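Side-chain contacts in putative protease (Parabacteroides distasonis ATCC 8503, PDB 3KD4), which is of unknown function but is probably an exported protease, which would cut peptide bonds, and carries two uncharacterised domains: residues A3-Y8 against H36-S41; K165-S170 against E176-L181; D239-G242 against E246-N249; D338-A343 against I363-T368. All coordinates share one frame; numbering follows the deposited sequence. Where two conformers were deposited one is given.

Interaction 1: A3-Y8 against H36-S41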
loop_
_atom_site.group_PDB
_atom_site.type_symbol
_atom_site.label_atom_id
_atom_site.label_comp_id
_atom_site.label_asym_id
_atom_site.label_seq_id
_atom_site.Cartn_x
_atom_site.Cartn_y
_atom_site.Cartn_z
ATOM N N ALA A 3 -0.353 -19.724 11.150
ATOM C CA ALA A 3 -1.604 -19.843 11.931
ATOM C C ALA A 3 -1.459 -20.727 13.187
ATOM O O ALA A 3 -1.417 -20.221 14.302
ATOM C CB ALA A 3 -2.739 -20.331 11.040
ATOM N N SER A 4 -1.356 -22.043 13.038
ATOM C CA SER A 4 -1.138 -22.914 14.222
ATOM C C SER A 4 0.368 -23.055 14.486
ATOM O O SER A 4 0.796 -23.931 15.223
ATOM C CB SER A 4 -1.846 -24.278 14.054
ATOM O OG SER A 4 -0.962 -25.342 13.690
ATOM N N GLU A 5 1.168 -22.189 13.877
ATOM C CA GLU A 5 2.596 -22.124 14.148
ATOM C C GLU A 5 2.923 -21.252 15.385
ATOM O O GLU A 5 3.961 -21.429 16.028
ATOM C CB GLU A 5 3.284 -21.489 12.964
ATOM C CG GLU A 5 3.170 -22.290 11.669
ATOM C CD GLU A 5 4.230 -23.350 11.530
ATOM O OE1 GLU A 5 5.414 -23.046 11.728
ATOM O OE2 GLU A 5 3.885 -24.484 11.195
ATOM N N ALA A 6 2.049 -20.275 15.637
ATOM C CA ALA A 6 2.226 -19.307 16.720
ATOM C C ALA A 6 0.886 -18.741 17.074
ATOM O O ALA A 6 -0.027 -18.770 16.238
ATOM C CB ALA A 6 3.197 -18.181 16.298
ATOM N N GLU A 7 0.775 -18.220 18.300
ATOM C CA GLU A 7 -0.416 -17.549 18.762
ATOM C C GLU A 7 -0.046 -16.438 19.728
ATOM O O GLU A 7 0.787 -16.643 20.628
ATOM C CB GLU A 7 -1.295 -18.550 19.496
ATOM C CG GLU A 7 -2.599 -18.002 20.041
ATOM C CD GLU A 7 -3.246 -18.992 20.984
ATOM O OE1 GLU A 7 -3.877 -18.566 21.998
ATOM O OE2 GLU A 7 -3.064 -20.209 20.739
ATOM N N TYR A 8 -0.663 -15.282 19.568
ATOM C CA TYR A 8 -0.549 -14.220 20.568
ATOM C C TYR A 8 -1.597 -14.478 21.626
ATOM O O TYR A 8 -2.792 -14.275 21.392
ATOM C CB TYR A 8 -0.811 -12.846 19.974
ATOM C CG TYR A 8 0.274 -12.340 19.047
ATOM C CD1 TYR A 8 1.353 -11.629 19.553
ATOM C CD2 TYR A 8 0.195 -12.535 17.683
ATOM C CE1 TYR A 8 2.327 -11.150 18.730
ATOM C CE2 TYR A 8 1.169 -12.040 16.831
ATOM C CZ TYR A 8 2.232 -11.350 17.376
ATOM O OH TYR A 8 3.233 -10.871 16.595
ATOM N N HIS A 36 9.851 -24.868 15.155
ATOM C CA HIS A 36 11.096 -24.252 14.690
ATOM C C HIS A 36 10.940 -23.281 13.547
ATOM O O HIS A 36 11.686 -22.318 13.490
ATOM C CB HIS A 36 12.128 -25.315 14.338
ATOM C CG HIS A 36 12.512 -26.119 15.528
ATOM N ND1 HIS A 36 12.460 -27.490 15.552
ATOM C CD2 HIS A 36 12.829 -25.725 16.785
ATOM C CE1 HIS A 36 12.809 -27.916 16.756
ATOM N NE2 HIS A 36 13.020 -26.860 17.526
ATOM N N THR A 37 9.980 -23.519 12.661
ATOM C CA THR A 37 9.660 -22.604 11.534
ATOM C C THR A 37 9.323 -21.221 12.107
ATOM O O THR A 37 9.855 -20.201 11.643
ATOM C CB THR A 37 8.453 -23.140 10.657
ATOM O OG1 THR A 37 8.772 -24.443 10.170
ATOM C CG2 THR A 37 8.106 -22.239 9.454
ATOM N N ALA A 38 8.447 -21.209 13.106
ATOM C CA ALA A 38 8.096 -19.972 13.813
ATOM C C ALA A 38 9.346 -19.347 14.499
ATOM O O ALA A 38 9.656 -18.182 14.266
ATOM C CB ALA A 38 6.973 -20.233 14.810
HETATM N N MSE A 39 10.066 -20.141 15.286
HETATM C CA MSE A 39 11.216 -19.662 16.053
HETATM C C MSE A 39 12.338 -19.076 15.176
HETATM O O MSE A 39 13.042 -18.155 15.597
HETATM C CB MSE A 39 11.807 -20.793 16.867
HETATM C CG MSE A 39 10.978 -21.194 18.053
HETATM SE SE MSE A 39 11.436 -22.863 18.796
HETATM C CE MSE A 39 13.368 -22.636 18.948
ATOM N N ASN A 40 12.520 -19.636 13.972
ATOM C CA ASN A 40 13.640 -19.266 13.083
ATOM C C ASN A 40 13.214 -18.186 12.097
ATOM O O ASN A 40 14.014 -17.716 11.319
ATOM C CB ASN A 40 14.175 -20.517 12.340
ATOM C CG ASN A 40 14.780 -21.555 13.277
ATOM O OD1 ASN A 40 15.205 -21.254 14.379
ATOM N ND2 ASN A 40 14.845 -22.786 12.821
ATOM N N SER A 41 11.942 -17.782 12.137
ATOM C CA SER A 41 11.452 -16.690 11.306
ATOM C C SER A 41 11.748 -15.333 12.007
ATOM O O SER A 41 12.378 -15.298 13.053
ATOM C CB SER A 41 9.943 -16.843 11.086
ATOM O OG SER A 41 9.200 -16.466 12.242
#

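Interaction 2: K165-S170 against E176-L181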
loop_
_atom_site.group_PDB
_atom_site.type_symbol
_atom_site.label_atom_id
_atom_site.label_comp_id
_atom_site.label_asym_id
_atom_site.label_seq_id
_atom_site.Cartn_x
_atom_site.Cartn_y
_atom_site.Cartn_z
ATOM N N LYS A 165 -17.955 -3.222 21.447
ATOM C CA LYS A 165 -18.342 -1.871 21.876
ATOM C C LYS A 165 -17.317 -1.237 22.825
ATOM O O LYS A 165 -16.743 -1.926 23.655
ATOM C CB LYS A 165 -19.690 -1.960 22.587
ATOM C CG LYS A 165 -20.860 -2.366 21.677
ATOM C CD LYS A 165 -21.289 -1.219 20.739
ATOM C CE LYS A 165 -20.514 -1.186 19.411
ATOM N NZ LYS A 165 -20.349 0.203 18.800
ATOM N N ALA A 166 -17.089 0.066 22.659
ATOM C CA ALA A 166 -16.254 0.876 23.531
ATOM C C ALA A 166 -16.776 0.863 24.959
ATOM O O ALA A 166 -17.963 0.966 25.160
ATOM C CB ALA A 166 -16.223 2.314 23.007
ATOM N N VAL A 167 -15.900 0.764 25.949
ATOM C CA VAL A 167 -16.254 1.022 27.335
ATOM C C VAL A 167 -15.578 2.347 27.747
ATOM O O VAL A 167 -14.374 2.517 27.576
ATOM C CB VAL A 167 -15.809 -0.125 28.236
ATOM C CG1 VAL A 167 -16.178 0.157 29.724
ATOM C CG2 VAL A 167 -16.454 -1.471 27.751
ATOM N N GLU A 168 -16.362 3.296 28.243
ATOM C CA GLU A 168 -15.857 4.635 28.554
ATOM C C GLU A 168 -15.641 4.724 30.038
ATOM O O GLU A 168 -16.442 4.229 30.778
ATOM C CB GLU A 168 -16.871 5.709 28.152
ATOM C CG GLU A 168 -17.070 5.849 26.666
ATOM C CD GLU A 168 -18.205 6.824 26.310
ATOM O OE1 GLU A 168 -19.223 6.894 27.054
ATOM O OE2 GLU A 168 -18.080 7.519 25.270
ATOM N N GLU A 169 -14.562 5.361 30.473
ATOM C CA GLU A 169 -14.235 5.416 31.871
ATOM C C GLU A 169 -13.506 6.736 32.103
ATOM O O GLU A 169 -12.468 6.987 31.488
ATOM C CB GLU A 169 -13.330 4.242 32.184
ATOM C CG GLU A 169 -12.841 4.146 33.580
ATOM C CD GLU A 169 -12.034 2.892 33.784
ATOM O OE1 GLU A 169 -11.992 2.082 32.826
ATOM O OE2 GLU A 169 -11.435 2.708 34.871
ATOM N N SER A 170 -14.059 7.608 32.920
ATOM C CA SER A 170 -13.336 8.784 33.297
ATOM C C SER A 170 -12.815 8.679 34.714
ATOM O O SER A 170 -13.420 8.023 35.594
ATOM C CB SER A 170 -14.152 10.043 33.078
ATOM O OG SER A 170 -15.253 10.105 33.952
ATOM N N GLU A 176 -11.046 8.122 29.312
ATOM C CA GLU A 176 -10.477 6.903 28.775
ATOM C C GLU A 176 -11.538 6.055 28.089
ATOM O O GLU A 176 -12.680 5.973 28.548
ATOM C CB GLU A 176 -9.823 6.093 29.888
ATOM C CG GLU A 176 -9.212 4.814 29.388
ATOM C CD GLU A 176 -8.591 4.034 30.494
ATOM O OE1 GLU A 176 -8.495 4.586 31.614
ATOM O OE2 GLU A 176 -8.200 2.870 30.238
ATOM N N VAL A 177 -11.162 5.432 26.971
ATOM C CA VAL A 177 -12.038 4.510 26.306
ATOM C C VAL A 177 -11.227 3.250 26.005
ATOM O O VAL A 177 -10.037 3.331 25.643
ATOM C CB VAL A 177 -12.664 5.126 25.035
ATOM C CG1 VAL A 177 -11.602 5.628 24.085
ATOM C CG2 VAL A 177 -13.559 4.149 24.331
ATOM N N HIS A 178 -11.849 2.103 26.195
ATOM C CA HIS A 178 -11.173 0.863 25.952
ATOM C C HIS A 178 -12.065 -0.159 25.293
ATOM O O HIS A 178 -13.294 -0.077 25.396
ATOM C CB HIS A 178 -10.500 0.297 27.223
ATOM C CG HIS A 178 -11.431 -0.021 28.350
ATOM N ND1 HIS A 178 -11.747 0.882 29.347
ATOM C CD2 HIS A 178 -12.079 -1.170 28.670
ATOM C CE1 HIS A 178 -12.556 0.306 30.221
ATOM N NE2 HIS A 178 -12.785 -0.933 29.829
ATOM N N TRP A 179 -11.427 -1.103 24.598
ATOM C CA TRP A 179 -12.129 -2.208 23.988
ATOM C C TRP A 179 -11.375 -3.513 24.295
ATOM O O TRP A 179 -10.146 -3.496 24.402
ATOM C CB TRP A 179 -12.142 -2.035 22.466
ATOM C CG TRP A 179 -12.757 -0.829 21.894
ATOM C CD1 TRP A 179 -13.923 -0.788 21.196
ATOM C CD2 TRP A 179 -12.219 0.515 21.857
ATOM N NE1 TRP A 179 -14.169 0.486 20.754
ATOM C CE2 TRP A 179 -13.138 1.306 21.126
ATOM C CE3 TRP A 179 -11.066 1.114 22.348
ATOM C CZ2 TRP A 179 -12.954 2.676 20.915
ATOM C CZ3 TRP A 179 -10.872 2.480 22.136
ATOM C CH2 TRP A 179 -11.816 3.245 21.433
ATOM N N THR A 180 -12.107 -4.640 24.329
ATOM C CA THR A 180 -11.496 -5.951 24.469
ATOM C C THR A 180 -11.973 -6.867 23.355
ATOM O O THR A 180 -13.170 -7.102 23.195
ATOM C CB THR A 180 -11.778 -6.547 25.835
ATOM O OG1 THR A 180 -11.258 -5.661 26.833
ATOM C CG2 THR A 180 -11.079 -7.928 25.997
ATOM N N LEU A 181 -11.054 -7.301 22.492
ATOM C CA LEU A 181 -11.419 -8.218 21.407
ATOM C C LEU A 181 -10.872 -9.597 21.774
ATOM O O LEU A 181 -9.813 -9.705 22.405
ATOM C CB LEU A 181 -10.848 -7.740 20.076
ATOM C CG LEU A 181 -11.217 -6.379 19.463
ATOM C CD1 LEU A 181 -10.597 -5.181 20.211
ATOM C CD2 LEU A 181 -10.780 -6.371 17.979
HETATM O O HOH W 1 -14.859 -3.941 24.963
#

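Interaction 3: D239-G242 against E246-N249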
loop_
_atom_site.group_PDB
_atom_site.type_symbol
_atom_site.label_atom_id
_atom_site.label_comp_id
_atom_site.label_asym_id
_atom_site.label_seq_id
_atom_site.Cartn_x
_atom_site.Cartn_y
_atom_site.Cartn_z
ATOM N N ASP A 239 8.404 29.195 -18.519
ATOM C CA ASP A 239 8.139 30.487 -19.148
ATOM C C ASP A 239 8.009 30.407 -20.680
ATOM O O ASP A 239 7.199 31.126 -21.240
ATOM C CB ASP A 239 9.144 31.565 -18.708
ATOM C CG ASP A 239 10.546 31.344 -19.251
ATOM O OD1 ASP A 239 10.709 30.687 -20.302
ATOM O OD2 ASP A 239 11.496 31.861 -18.629
ATOM N N LYS A 240 8.755 29.529 -21.340
ATOM C CA LYS A 240 8.653 29.390 -22.796
ATOM C C LYS A 240 7.332 28.731 -23.231
ATOM O O LYS A 240 6.722 29.166 -24.212
ATOM C CB LYS A 240 9.843 28.589 -23.339
ATOM N N SER A 241 6.876 27.723 -22.475
ATOM C CA SER A 241 5.822 26.789 -22.937
ATOM C C SER A 241 4.547 27.419 -23.488
ATOM O O SER A 241 4.040 28.432 -22.965
ATOM C CB SER A 241 5.432 25.782 -21.849
ATOM O OG SER A 241 5.583 26.328 -20.558
ATOM N N GLY A 242 4.038 26.801 -24.552
ATOM C CA GLY A 242 2.751 27.159 -25.083
ATOM C C GLY A 242 1.729 26.741 -24.047
ATOM O O GLY A 242 1.394 27.510 -23.137
ATOM N N GLU A 246 1.916 21.261 -21.251
ATOM C CA GLU A 246 3.359 21.201 -21.403
ATOM C C GLU A 246 3.982 21.632 -20.073
ATOM O O GLU A 246 4.940 21.050 -19.625
ATOM C CB GLU A 246 3.829 22.118 -22.554
ATOM C CG GLU A 246 5.336 22.095 -22.727
ATOM C CD GLU A 246 5.845 22.980 -23.858
ATOM O OE1 GLU A 246 5.065 23.296 -24.790
ATOM O OE2 GLU A 246 7.037 23.366 -23.796
ATOM N N LYS A 247 3.409 22.655 -19.451
ATOM C CA LYS A 247 3.912 23.133 -18.177
ATOM C C LYS A 247 3.853 22.065 -17.095
ATOM O O LYS A 247 4.816 21.893 -16.334
ATOM C CB LYS A 247 3.145 24.355 -17.720
ATOM C CG LYS A 247 3.282 25.561 -18.602
ATOM C CD LYS A 247 2.512 26.673 -17.958
ATOM C CE LYS A 247 2.657 27.993 -18.659
ATOM N NZ LYS A 247 1.925 29.002 -17.824
ATOM N N VAL A 248 2.732 21.351 -17.016
ATOM C CA VAL A 248 2.604 20.246 -16.056
ATOM C C VAL A 248 3.690 19.202 -16.349
ATOM O O VAL A 248 4.392 18.733 -15.446
ATOM C CB VAL A 248 1.176 19.584 -16.079
ATOM C CG1 VAL A 248 1.149 18.300 -15.202
ATOM C CG2 VAL A 248 0.085 20.595 -15.656
ATOM N N ASN A 249 3.854 18.854 -17.615
ATOM C CA ASN A 249 4.843 17.830 -17.978
ATOM C C ASN A 249 6.257 18.218 -17.602
ATOM O O ASN A 249 7.008 17.401 -17.096
ATOM C CB ASN A 249 4.785 17.540 -19.469
ATOM C CG ASN A 249 3.422 17.037 -19.916
ATOM O OD1 ASN A 249 2.611 16.556 -19.104
ATOM N ND2 ASN A 249 3.170 17.134 -21.220
HETATM O O HOH W 2 6.036 25.347 -26.424
#

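Interaction 4: D338-A343 against I363-T368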
loop_
_atom_site.group_PDB
_atom_site.type_symbol
_atom_site.label_atom_id
_atom_site.label_comp_id
_atom_site.label_asym_id
_atom_site.label_seq_id
_atom_site.Cartn_x
_atom_site.Cartn_y
_atom_site.Cartn_z
ATOM N N ASP A 338 -9.342 18.563 -14.486
ATOM C CA ASP A 338 -8.417 18.053 -13.517
ATOM C C ASP A 338 -7.706 16.792 -13.969
ATOM O O ASP A 338 -8.290 15.940 -14.586
ATOM C CB ASP A 338 -9.137 17.784 -12.211
ATOM C CG ASP A 338 -9.480 19.031 -11.474
ATOM O OD1 ASP A 338 -8.974 20.130 -11.830
ATOM O OD2 ASP A 338 -10.259 18.893 -10.497
ATOM N N GLN A 339 -6.425 16.674 -13.611
ATOM C CA GLN A 339 -5.713 15.420 -13.741
ATOM C C GLN A 339 -4.974 15.192 -12.448
ATOM O O GLN A 339 -4.662 16.153 -11.716
ATOM C CB GLN A 339 -4.761 15.431 -14.967
ATOM C CG GLN A 339 -3.633 16.444 -14.857
ATOM C CD GLN A 339 -2.912 16.643 -16.183
ATOM O OE1 GLN A 339 -1.720 16.410 -16.279
ATOM N NE2 GLN A 339 -3.635 17.067 -17.199
ATOM N N TYR A 340 -4.731 13.928 -12.148
ATOM C CA TYR A 340 -4.126 13.527 -10.885
ATOM C C TYR A 340 -2.710 12.999 -11.087
ATOM O O TYR A 340 -2.476 12.218 -11.993
ATOM C CB TYR A 340 -4.995 12.479 -10.198
ATOM C CG TYR A 340 -6.423 12.968 -10.056
ATOM C CD1 TYR A 340 -6.708 14.108 -9.305
ATOM C CD2 TYR A 340 -7.483 12.321 -10.698
ATOM C CE1 TYR A 340 -8.020 14.585 -9.165
ATOM C CE2 TYR A 340 -8.804 12.779 -10.553
ATOM C CZ TYR A 340 -9.049 13.924 -9.781
ATOM O OH TYR A 340 -10.299 14.426 -9.682
ATOM N N LEU A 341 -1.786 13.468 -10.248
ATOM C CA LEU A 341 -0.398 13.029 -10.296
ATOM C C LEU A 341 -0.099 12.235 -9.028
ATOM O O LEU A 341 -0.269 12.738 -7.910
ATOM C CB LEU A 341 0.540 14.238 -10.426
ATOM C CG LEU A 341 0.114 15.375 -11.358
ATOM C CD1 LEU A 341 1.284 16.325 -11.612
ATOM C CD2 LEU A 341 -0.427 14.843 -12.677
ATOM N N SER A 342 0.336 10.988 -9.216
ATOM C CA SER A 342 0.644 10.033 -8.147
ATOM C C SER A 342 1.471 8.879 -8.744
ATOM O O SER A 342 1.569 8.725 -9.975
ATOM C CB SER A 342 -0.626 9.459 -7.510
ATOM O OG SER A 342 -1.522 8.995 -8.503
ATOM N N ALA A 343 2.043 8.067 -7.867
ATOM C CA ALA A 343 2.948 7.003 -8.300
ATOM C C ALA A 343 2.124 6.018 -9.119
ATOM O O ALA A 343 2.533 5.618 -10.196
ATOM C CB ALA A 343 3.586 6.332 -7.065
ATOM N N ILE A 363 -13.501 13.992 -3.241
ATOM C CA ILE A 363 -13.482 13.903 -4.710
ATOM C C ILE A 363 -13.935 12.516 -5.150
ATOM O O ILE A 363 -13.355 11.512 -4.764
ATOM C CB ILE A 363 -12.109 14.168 -5.265
ATOM C CG1 ILE A 363 -11.600 15.513 -4.770
ATOM C CG2 ILE A 363 -12.143 14.118 -6.825
ATOM C CD1 ILE A 363 -10.215 15.874 -5.261
ATOM N N GLU A 364 -14.976 12.468 -5.955
ATOM C CA GLU A 364 -15.496 11.209 -6.476
ATOM C C GLU A 364 -14.642 10.778 -7.678
ATOM O O GLU A 364 -14.973 11.108 -8.823
ATOM C CB GLU A 364 -16.967 11.422 -6.863
ATOM C CG GLU A 364 -17.686 10.224 -7.426
ATOM C CD GLU A 364 -19.117 10.570 -7.846
ATOM O OE1 GLU A 364 -19.719 11.509 -7.267
ATOM O OE2 GLU A 364 -19.618 9.905 -8.765
ATOM N N ILE A 365 -13.540 10.079 -7.421
ATOM C CA ILE A 365 -12.584 9.709 -8.469
ATOM C C ILE A 365 -13.247 8.621 -9.315
ATOM O O ILE A 365 -13.810 7.677 -8.777
ATOM C CB ILE A 365 -11.251 9.135 -7.921
ATOM C CG1 ILE A 365 -10.567 10.123 -6.943
ATOM C CG2 ILE A 365 -10.274 8.777 -9.089
ATOM C CD1 ILE A 365 -10.043 11.347 -7.624
ATOM N N GLU A 366 -13.196 8.779 -10.628
ATOM C CA GLU A 366 -13.735 7.751 -11.536
ATOM C C GLU A 366 -12.781 6.555 -11.604
ATOM O O GLU A 366 -11.582 6.673 -11.277
ATOM C CB GLU A 366 -13.972 8.308 -12.933
ATOM C CG GLU A 366 -12.693 8.621 -13.688
ATOM C CD GLU A 366 -12.938 9.349 -15.035
ATOM O OE1 GLU A 366 -14.112 9.565 -15.436
ATOM O OE2 GLU A 366 -11.925 9.738 -15.663
ATOM N N THR A 367 -13.342 5.409 -11.967
ATOM C CA THR A 367 -12.597 4.174 -12.104
ATOM C C THR A 367 -12.382 3.988 -13.599
ATOM O O THR A 367 -13.349 3.899 -14.334
ATOM C CB THR A 367 -13.363 2.995 -11.510
ATOM O OG1 THR A 367 -13.671 3.268 -10.117
ATOM C CG2 THR A 367 -12.523 1.722 -11.608
ATOM N N THR A 368 -11.132 4.019 -14.051
ATOM C CA THR A 368 -10.792 4.019 -15.480
ATOM C C THR A 368 -9.934 2.788 -15.775
ATOM O O THR A 368 -8.935 2.575 -15.103
ATOM C CB THR A 368 -9.962 5.275 -15.874
ATOM O OG1 THR A 368 -10.675 6.461 -15.537
ATOM C CG2 THR A 368 -9.668 5.297 -17.360
#

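Interaction 1: A3-Y8 against H36-S41
Glu5 meets Thr37 and Ala38 where the short helix 36-39 sits beside the start of strand 6-17. This helix follows strand 23-33, the antiparallel neighbour of strand 6-17 in the large mixed sheet. The contact is small and has two parts. In the first, the Glu5 carboxylate reaches over to Thr37. Glu5 OE1 lies 3.2 Å from Thr37 CB, and 3.6 Å from Thr37 CG2. A bend at chi2 (-86°) of Glu5 brings the acid across the Thr37 side chain at a slant. The hydroxyl of Thr37 is not its partner; OE1 is instead hydrogen-bonded to Thr35 OG1, just before the helix. In the second part, the methyl of Ala38 rests against the backbone, with Ala38 CB 3.5 Å from Glu5 O. The far end of the helix closes on itself. Ser41 OG donates to Ala38 O at 2.7 Å, and Ser41 N gives that same oxygen a second bond. Thr35 OG1 also bonds Ala38 N, so it links the Glu5 acid to the first turn of the helix. A negative charge near the helix N-terminus is likely to be favourable there, while Thr37 offers the acid only carbon.

Interaction 2: K165-S170 against E176-L181
Backbone hydrogen bonds tie Val167 to His178 and Glu169 to Glu176 in the beta hairpin of strands 167-171 and 174-184. Both are antiparallel hydrogen-bonded pairs. Val167 N to His178 O is short and nearly straight, at 2.8 Å and 176°. Glu176 N to Glu169 O is more bent. Between them Glu168 and Val177 form a non-hydrogen-bonded pair. There Val177 CA comes 3.3 Å from Val167 O in a CA-H...O contact. A water also bridges the two segments: it donates to Lys165 O and accepts from Thr180 N.

Two CH-pi contacts follow. Val167 CB lies over one face of the His178 ring, 3.8 Å from its centroid. The ring gets there because His178 CG sits between its backbone N and carbonyl carbon (chi1 61°). Ala166 CA lies over the five-membered ring of Trp179, also 3.8 Å from the centroid.

The apolar contact is tight: Ala166 CB is 3.5 Å from Val177 CG2, and both sit over the same face of the indole. Side chains of strand 140-150 touch Val177 and Trp179.

Charged groups gather beside Val167. Glu169 OE1 approaches the edge of the His178 ring, 3.2 Å from CE1, with carboxylate and ring planes 72° apart. Glu169 OE1 and Glu176 OE1 are 4.5 Å apart in one of the two conformers modelled for Glu176, so any mild repulsion between them is doubtful. In that conformer Glu176 OE2 has Ser146 OG as its partner. The nearby Glu169 acid would probably favour a protonated His178.

Interaction 3: D239-G242 against E246-N249
The carboxylate of Glu246 is the flat group here, and Ser241 lies over one face of it. Ser241 CB stands above the carboxylate carbon, 3.5 Å from Glu246 CD. Ser241 CA and Gly242 N lie farther off on that same side. The acid does not bond the Gly242 amide directly, since Glu246 OE1 is 3.7 Å from Gly242 N. Water 2 bridges them instead: it donates to Glu246 OE1 at 2.8 Å and accepts from Gly242 N at 3.1 Å. Glu246 reaches this place with its chain extended and CG opposite its own backbone N (chi1 179°). An alanine here is likely to leave the bridging water without its acceptor and uncover the side of Ser241 CB.

The other half of the contact is made by Lys247. Ser241 OG touches its aliphatic chain, 3.1 Å from Lys247 CG. This is not a polar bond. The hydroxyl is hydrogen-bonded to Thr238 O, and the lysine runs on past it, extended, to bond Ala301 O through NZ. Ser241 thus sits between two long side chains, acid on one and amine on the other.

Asn243 OD1 bonds Glu246 N in the first turn of helix 244-258. Segment 239-242 lies in the surface loop that joins helix 228-238 to this helix. Next to Lys247 in the helix, Val248 turns to strand 337-341.

Interaction 4: D338-A343 against I363-T368
Tyr340, on edge strand 337-341, and Ile365, in the loop after strand 362-363, have backbones far apart, with their CA atoms 9.6 Å from each other. The side chains close this gap. Tyr340 points across to the loop, with CG opposite its carbonyl carbon (chi1 -54°). Ile365 comes from the other direction and sets its end methyl over one face of the ring. Ile365 CD1 is 3.5 Å from Tyr340 CE2 and equally far from CZ, so the methyl sits toward the hydroxyl end. A bend at chi2 (-69°) of Ile365 carries CD1 there. The phenol oxygen meets a second isoleucine: Tyr340 OH is 3.4 Å from Ile363 CG2. Between the two isoleucines the chain makes an inverse gamma turn centred on Glu364, and both side chains reach the one ring. Leu346, on helix 346-349, touches both Tyr340 and Ile365. An alanine in place of Tyr340 would probably leave the Ile365 methyl without the ring it covers and open a gap beside Ile363. Strands 337-341 and 362-363 are the two outermost of their five-stranded sheet. Across these two segments the contact is all van der Waals, and the phenol contributes surface, not a polar bond.

The four contacts fall into two groups. Interactions 1 and 2 belong to the same large mixed sheet. Their centres are 31 Å apart and their nearest atoms about 8 Å, so they do not touch. Interaction 2 is at an outermost strand, and interaction 1 at strand 6-17, farther into the sheet. Interactions 3 and 4 lie 21 Å apart between centres and do touch. Val248 CG1 of helix 244-258 is 3.6 Å from Gln339 OE1, and it also packs on Leu341. Gln339 NE2 bonds Gln245 in the same helix. Interaction 3 is 57 Å from interaction 1, centre to centre, across the middle of the chain. No active site has been assigned, so none of the contacts can be placed relative to one.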